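Local coordinates for protein superoxide dismutase (Acidilobus saccharovorans, PDB 4FFK) that probably catalyses the dismutation of superoxide to molecular oxygen and hydrogen peroxide at a bound iron(III) ion, at residues Glu20-Pro25 with Leu91-Trp96; Leu59-Lys64 with Ser79-Phe84. All coordinates share one frame; numbering follows the deposited sequence.

Interaction 1 (Glu20-Pro25 with Leu91-Trp96). With FE (Fe (III) ion), chain B.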
# COMPACT_ATOMS: atom_id res chain seq x y z
N GLU A 20 -9.43 1.36 -24.59
CA GLU A 20 -9.06 0.47 -25.69
C GLU A 20 -7.60 0.24 -25.52
O GLU A 20 -6.86 1.15 -25.14
CB GLU A 20 -9.23 1.15 -27.05
CG GLU A 20 -10.62 1.49 -27.37
CD GLU A 20 -10.68 2.76 -28.15
OE1 GLU A 20 -10.11 2.77 -29.26
OE2 GLU A 20 -11.28 3.74 -27.62
N LEU A 21 -7.18 -0.94 -25.96
CA LEU A 21 -5.79 -1.27 -26.03
C LEU A 21 -5.19 -0.61 -27.25
O LEU A 21 -5.56 -0.96 -28.38
CB LEU A 21 -5.63 -2.78 -26.13
CG LEU A 21 -4.22 -3.35 -26.21
CD1 LEU A 21 -3.52 -3.20 -24.82
CD2 LEU A 21 -4.32 -4.78 -26.57
N PRO A 22 -4.30 0.35 -27.03
CA PRO A 22 -3.64 0.99 -28.16
C PRO A 22 -2.69 0.01 -28.87
O PRO A 22 -2.17 -0.89 -28.28
CB PRO A 22 -2.88 2.15 -27.51
CG PRO A 22 -2.47 1.59 -26.19
CD PRO A 22 -3.64 0.70 -25.75
N PRO A 23 -2.50 0.17 -30.19
CA PRO A 23 -1.55 -0.68 -30.91
C PRO A 23 -0.10 -0.41 -30.43
O PRO A 23 0.22 0.71 -30.11
CB PRO A 23 -1.71 -0.19 -32.35
CG PRO A 23 -2.16 1.25 -32.23
CD PRO A 23 -2.97 1.32 -30.96
N LEU A 24 0.73 -1.43 -30.35
CA LEU A 24 2.17 -1.21 -30.20
C LEU A 24 2.65 -0.14 -31.23
O LEU A 24 2.15 -0.07 -32.35
CB LEU A 24 2.88 -2.54 -30.36
CG LEU A 24 4.21 -2.72 -29.67
CD1 LEU A 24 4.05 -2.62 -28.07
CD2 LEU A 24 4.81 -4.10 -30.06
N PRO A 25 3.55 0.77 -30.83
CA PRO A 25 4.00 1.81 -31.77
C PRO A 25 5.11 1.34 -32.76
O PRO A 25 5.84 2.18 -33.29
CB PRO A 25 4.57 2.91 -30.85
CG PRO A 25 4.20 2.53 -29.45
CD PRO A 25 4.05 1.03 -29.47
N LEU A 91 0.10 3.61 -17.85
CA LEU A 91 1.53 3.45 -17.72
C LEU A 91 2.08 2.54 -18.81
O LEU A 91 3.20 2.77 -19.30
CB LEU A 91 1.91 2.94 -16.33
CG LEU A 91 1.64 4.04 -15.29
CD1 LEU A 91 1.91 3.35 -13.92
CD2 LEU A 91 2.58 5.23 -15.53
N HIS A 92 1.32 1.52 -19.21
CA HIS A 92 1.83 0.67 -20.30
C HIS A 92 1.82 1.46 -21.56
O HIS A 92 2.77 1.37 -22.35
CB HIS A 92 1.04 -0.60 -20.46
CG HIS A 92 1.41 -1.60 -19.45
ND1 HIS A 92 0.86 -1.61 -18.18
CD2 HIS A 92 2.33 -2.59 -19.47
CE1 HIS A 92 1.44 -2.56 -17.47
NE2 HIS A 92 2.33 -3.18 -18.23
N THR A 93 0.74 2.19 -21.77
CA THR A 93 0.65 3.04 -22.95
C THR A 93 1.87 3.96 -23.09
O THR A 93 2.46 4.06 -24.16
CB THR A 93 -0.60 3.84 -22.92
OG1 THR A 93 -1.70 2.93 -22.91
CG2 THR A 93 -0.65 4.72 -24.17
N LEU A 94 2.24 4.62 -22.00
CA LEU A 94 3.46 5.43 -21.93
C LEU A 94 4.68 4.59 -22.21
O LEU A 94 5.53 4.92 -23.09
CB LEU A 94 3.58 6.05 -20.53
CG LEU A 94 4.78 6.95 -20.27
CD1 LEU A 94 4.79 8.08 -21.30
CD2 LEU A 94 4.64 7.53 -18.85
N TYR A 95 4.81 3.51 -21.46
CA TYR A 95 5.94 2.61 -21.63
C TYR A 95 6.20 2.26 -23.11
O TYR A 95 7.33 2.38 -23.55
CB TYR A 95 5.62 1.35 -20.89
CG TYR A 95 6.64 0.28 -20.91
CD1 TYR A 95 6.31 -0.98 -21.38
CD2 TYR A 95 7.91 0.48 -20.32
CE1 TYR A 95 7.20 -1.99 -21.36
CE2 TYR A 95 8.79 -0.56 -20.25
CZ TYR A 95 8.45 -1.77 -20.82
OH TYR A 95 9.31 -2.79 -20.77
N TRP A 96 5.19 1.81 -23.84
CA TRP A 96 5.43 1.46 -25.27
C TRP A 96 5.88 2.63 -26.07
O TRP A 96 6.74 2.47 -26.96
CB TRP A 96 4.19 0.91 -25.92
CG TRP A 96 3.48 -0.12 -25.14
CD1 TRP A 96 2.17 -0.09 -24.77
CD2 TRP A 96 4.01 -1.34 -24.66
NE1 TRP A 96 1.84 -1.23 -24.13
CE2 TRP A 96 2.94 -2.02 -24.00
CE3 TRP A 96 5.27 -1.93 -24.68
CZ2 TRP A 96 3.12 -3.25 -23.39
CZ3 TRP A 96 5.44 -3.18 -24.09
CH2 TRP A 96 4.35 -3.81 -23.44
FE FE B . 3.84 -4.34 -17.46
O HOH W 1 3.40 -3.76 -15.55
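L24 and P25 close over W96, the broadest part of the contact. L24 lays its CD1 methyl on one face of the indole in a CH-pi contact, 4.0 Å from the centroid of the W96 six-membered ring and 30° off the normal. The methyl sits off-centre, nearest the ring fusion, with L24 CD1 3.6 Å from W96 CD2. The extended first torsion of L24 (chi1 -153°) carries its branch beside its own carbonyl carbon and brings CD1 over the ring. Over the opposite face, also off-centre, Y95 CD1 lies 3.5 Å above the W96 ring plane. P25 approaches from the root of the side chain: P25 CD is 3.6 Å from W96 CB, and P25 CG lies against W96 O, an oxygen hydrogen-bonded to Y26 OH.

Further back along the loop the contact is narrower. P22 touches T93 with little more than CG, 3.6 Å from T93 OG1, and that hydroxyl is hydrogen-bonded to H89 O. P22 is partly exposed and P25 exposed, so the outer side of the loop faces solvent while W96 and T93 are buried.

No hydrogen bond joins the segments. H92 NE2 binds the iron at 2.1 Å, with H43, D178, H182 and a water completing the site. W96, one helical turn after H92, bonds H48 ND1 through NE1 and meets H43 edge-to-face. Apolar packing by the loop thus probably steadies a second-shell aromatic.

Interaction 2 (Leu59-Lys64 with Ser79-Phe84)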
# COMPACT_ATOMS: atom_id res chain seq x y z
N LEU A 59 -15.64 0.18 -14.68
CA LEU A 59 -16.53 1.15 -15.28
C LEU A 59 -17.90 0.47 -15.46
O LEU A 59 -18.94 1.08 -15.22
CB LEU A 59 -16.00 1.59 -16.65
CG LEU A 59 -14.72 2.44 -16.64
CD1 LEU A 59 -14.61 2.97 -18.01
CD2 LEU A 59 -14.88 3.55 -15.60
N ASP A 60 -17.90 -0.79 -15.79
CA ASP A 60 -19.15 -1.51 -15.96
C ASP A 60 -19.95 -1.57 -14.66
O ASP A 60 -21.18 -1.35 -14.65
CB ASP A 60 -18.91 -2.89 -16.50
CG ASP A 60 -20.23 -3.56 -16.87
OD1 ASP A 60 -20.64 -4.50 -16.15
OD2 ASP A 60 -20.84 -3.09 -17.85
N LYS A 61 -19.26 -1.85 -13.56
CA LYS A 61 -19.93 -1.89 -12.25
C LYS A 61 -20.49 -0.53 -11.89
O LYS A 61 -21.61 -0.43 -11.40
CB LYS A 61 -18.94 -2.34 -11.18
CG LYS A 61 -18.88 -3.82 -10.95
CD LYS A 61 -17.53 -4.22 -10.33
CE LYS A 61 -17.21 -5.68 -10.66
NZ LYS A 61 -15.80 -6.01 -11.02
N LEU A 62 -19.71 0.54 -12.11
CA LEU A 62 -20.11 1.87 -11.83
C LEU A 62 -21.39 2.28 -12.61
O LEU A 62 -22.37 2.86 -12.06
CB LEU A 62 -19.01 2.78 -12.33
CG LEU A 62 -18.33 3.82 -11.51
CD1 LEU A 62 -16.87 3.96 -11.98
CD2 LEU A 62 -19.13 5.06 -11.77
N GLU A 63 -21.32 2.04 -13.90
CA GLU A 63 -22.42 2.33 -14.79
C GLU A 63 -23.69 1.62 -14.37
O GLU A 63 -24.76 2.27 -14.30
CB GLU A 63 -22.03 1.87 -16.19
CG GLU A 63 -22.93 2.36 -17.28
CD GLU A 63 -22.21 2.12 -18.59
OE1 GLU A 63 -22.18 0.95 -19.02
OE2 GLU A 63 -21.60 3.06 -19.10
N LYS A 64 -23.58 0.33 -14.08
CA LYS A 64 -24.72 -0.52 -13.74
C LYS A 64 -25.35 -0.01 -12.42
O LYS A 64 -26.57 0.23 -12.32
CB LYS A 64 -24.28 -1.97 -13.58
CG LYS A 64 -24.04 -2.74 -14.94
CD LYS A 64 -24.06 -4.22 -14.73
CE LYS A 64 -24.33 -4.91 -16.05
NZ LYS A 64 -24.32 -6.41 -15.92
N SER A 79 -13.36 1.65 -6.96
CA SER A 79 -12.36 2.69 -7.05
C SER A 79 -10.97 2.03 -7.19
O SER A 79 -10.20 2.43 -8.08
CB SER A 79 -12.39 3.57 -5.81
OG SER A 79 -13.65 4.21 -5.71
N ARG A 80 -10.66 1.16 -6.26
CA ARG A 80 -9.33 0.50 -6.24
C ARG A 80 -9.13 -0.22 -7.58
O ARG A 80 -8.06 -0.20 -8.17
CB ARG A 80 -9.28 -0.49 -5.08
CG ARG A 80 -9.12 0.19 -3.74
CD ARG A 80 -9.27 -0.83 -2.68
NE ARG A 80 -8.84 -0.27 -1.40
CZ ARG A 80 -8.99 -0.92 -0.27
NH1 ARG A 80 -9.66 -2.07 -0.24
NH2 ARG A 80 -8.46 -0.45 0.84
N ASP A 81 -10.18 -0.92 -8.00
CA ASP A 81 -10.10 -1.68 -9.27
C ASP A 81 -9.86 -0.76 -10.40
O ASP A 81 -8.98 -1.05 -11.25
CB ASP A 81 -11.43 -2.46 -9.49
CG ASP A 81 -11.57 -3.64 -8.59
OD1 ASP A 81 -10.71 -3.99 -7.72
OD2 ASP A 81 -12.64 -4.25 -8.69
N PHE A 82 -10.63 0.31 -10.48
CA PHE A 82 -10.51 1.22 -11.58
C PHE A 82 -9.08 1.81 -11.61
O PHE A 82 -8.43 1.87 -12.66
CB PHE A 82 -11.50 2.38 -11.49
CG PHE A 82 -11.18 3.47 -12.44
CD1 PHE A 82 -10.69 4.70 -12.01
CD2 PHE A 82 -11.28 3.20 -13.84
CE1 PHE A 82 -10.34 5.68 -12.99
CE2 PHE A 82 -10.93 4.16 -14.73
CZ PHE A 82 -10.45 5.37 -14.32
N GLU A 83 -8.62 2.23 -10.45
CA GLU A 83 -7.41 3.04 -10.36
C GLU A 83 -6.20 2.14 -10.65
O GLU A 83 -5.22 2.60 -11.35
CB GLU A 83 -7.32 3.67 -8.99
CG GLU A 83 -8.37 4.78 -8.96
CD GLU A 83 -8.51 5.34 -7.61
OE1 GLU A 83 -7.52 5.96 -7.12
OE2 GLU A 83 -9.63 5.30 -7.10
N PHE A 84 -6.22 0.94 -10.13
CA PHE A 84 -5.10 0.08 -10.43
C PHE A 84 -5.03 -0.19 -11.93
O PHE A 84 -4.00 -0.14 -12.56
CB PHE A 84 -5.28 -1.25 -9.77
CG PHE A 84 -4.27 -2.34 -10.25
CD1 PHE A 84 -2.96 -2.34 -9.76
CD2 PHE A 84 -4.64 -3.36 -11.16
CE1 PHE A 84 -2.08 -3.33 -10.14
CE2 PHE A 84 -3.73 -4.37 -11.51
CZ PHE A 84 -2.41 -4.31 -10.99
O HOH W 2 -14.06 -4.18 -10.97
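L59 reaches across to F82 with one methyl. Its CB starts alongside the partner helix, with L59 CB 5.7 Å from F82 CD2, and makes no contact there. With chi1 at -69°, the next carbon turns back beside the backbone N, and L59 CG closes to 4.5 Å from F82 CD2. The branch then divides. L59 CD2 meets the ring, 4.0 Å from F82 CD2 and 4.1 Å from F82 CE2. The other methyl stays back, L59 CD1 lying 5.1 Å from F82 CE2. The touching methyl comes obliquely to the two ring atoms. With its ring anti to the backbone N (chi1 167°), F82 turns these atoms to L59, and its other neighbours are A58, Y19 and Y86.

The helices 37-66 and 75-97 that carry these residues run antiparallel and form the alpha-hairpin of iron/manganese superoxide dismutases. This contact lies toward the connected end of the hairpin, where a second subunit packs R156 against both L59 and F82.

Beside the apolar pair, K61 and D81 face each other with no direct salt bridge; the positive charges near D81 would probably favour its carboxylate form. Water 2 spans them, accepting from K61 NZ at 2.5 Å, a length too short to be trusted exactly, and donating to D81 OD2 at 2.7 Å. The other carboxylate oxygen, D81 OD1, forms a salt bridge with R76 of the fourth subunit.

How the interactions relate
From the N terminus the chain first lays down the extended loop 20-25, then enters the long helix 37-66, whose far end supplies 59-64. After a short connection, helix 75-97 runs back. Interaction 2 closes the small loop, between 59-64 and 79-84, near the turn of the hairpin. Interaction 1 closes the larger one when 91-96, near the end of that same returning helix, meets the early loop, so the smaller closure falls wholly within the larger. Their centres lie about 20 Å apart. Interaction 2 ties the two hairpin helices together; interaction 1 binds the leading loop to the iron-ligand end of helix 75-97. Both border the second subunit, and interaction 2 also meets the third and fourth.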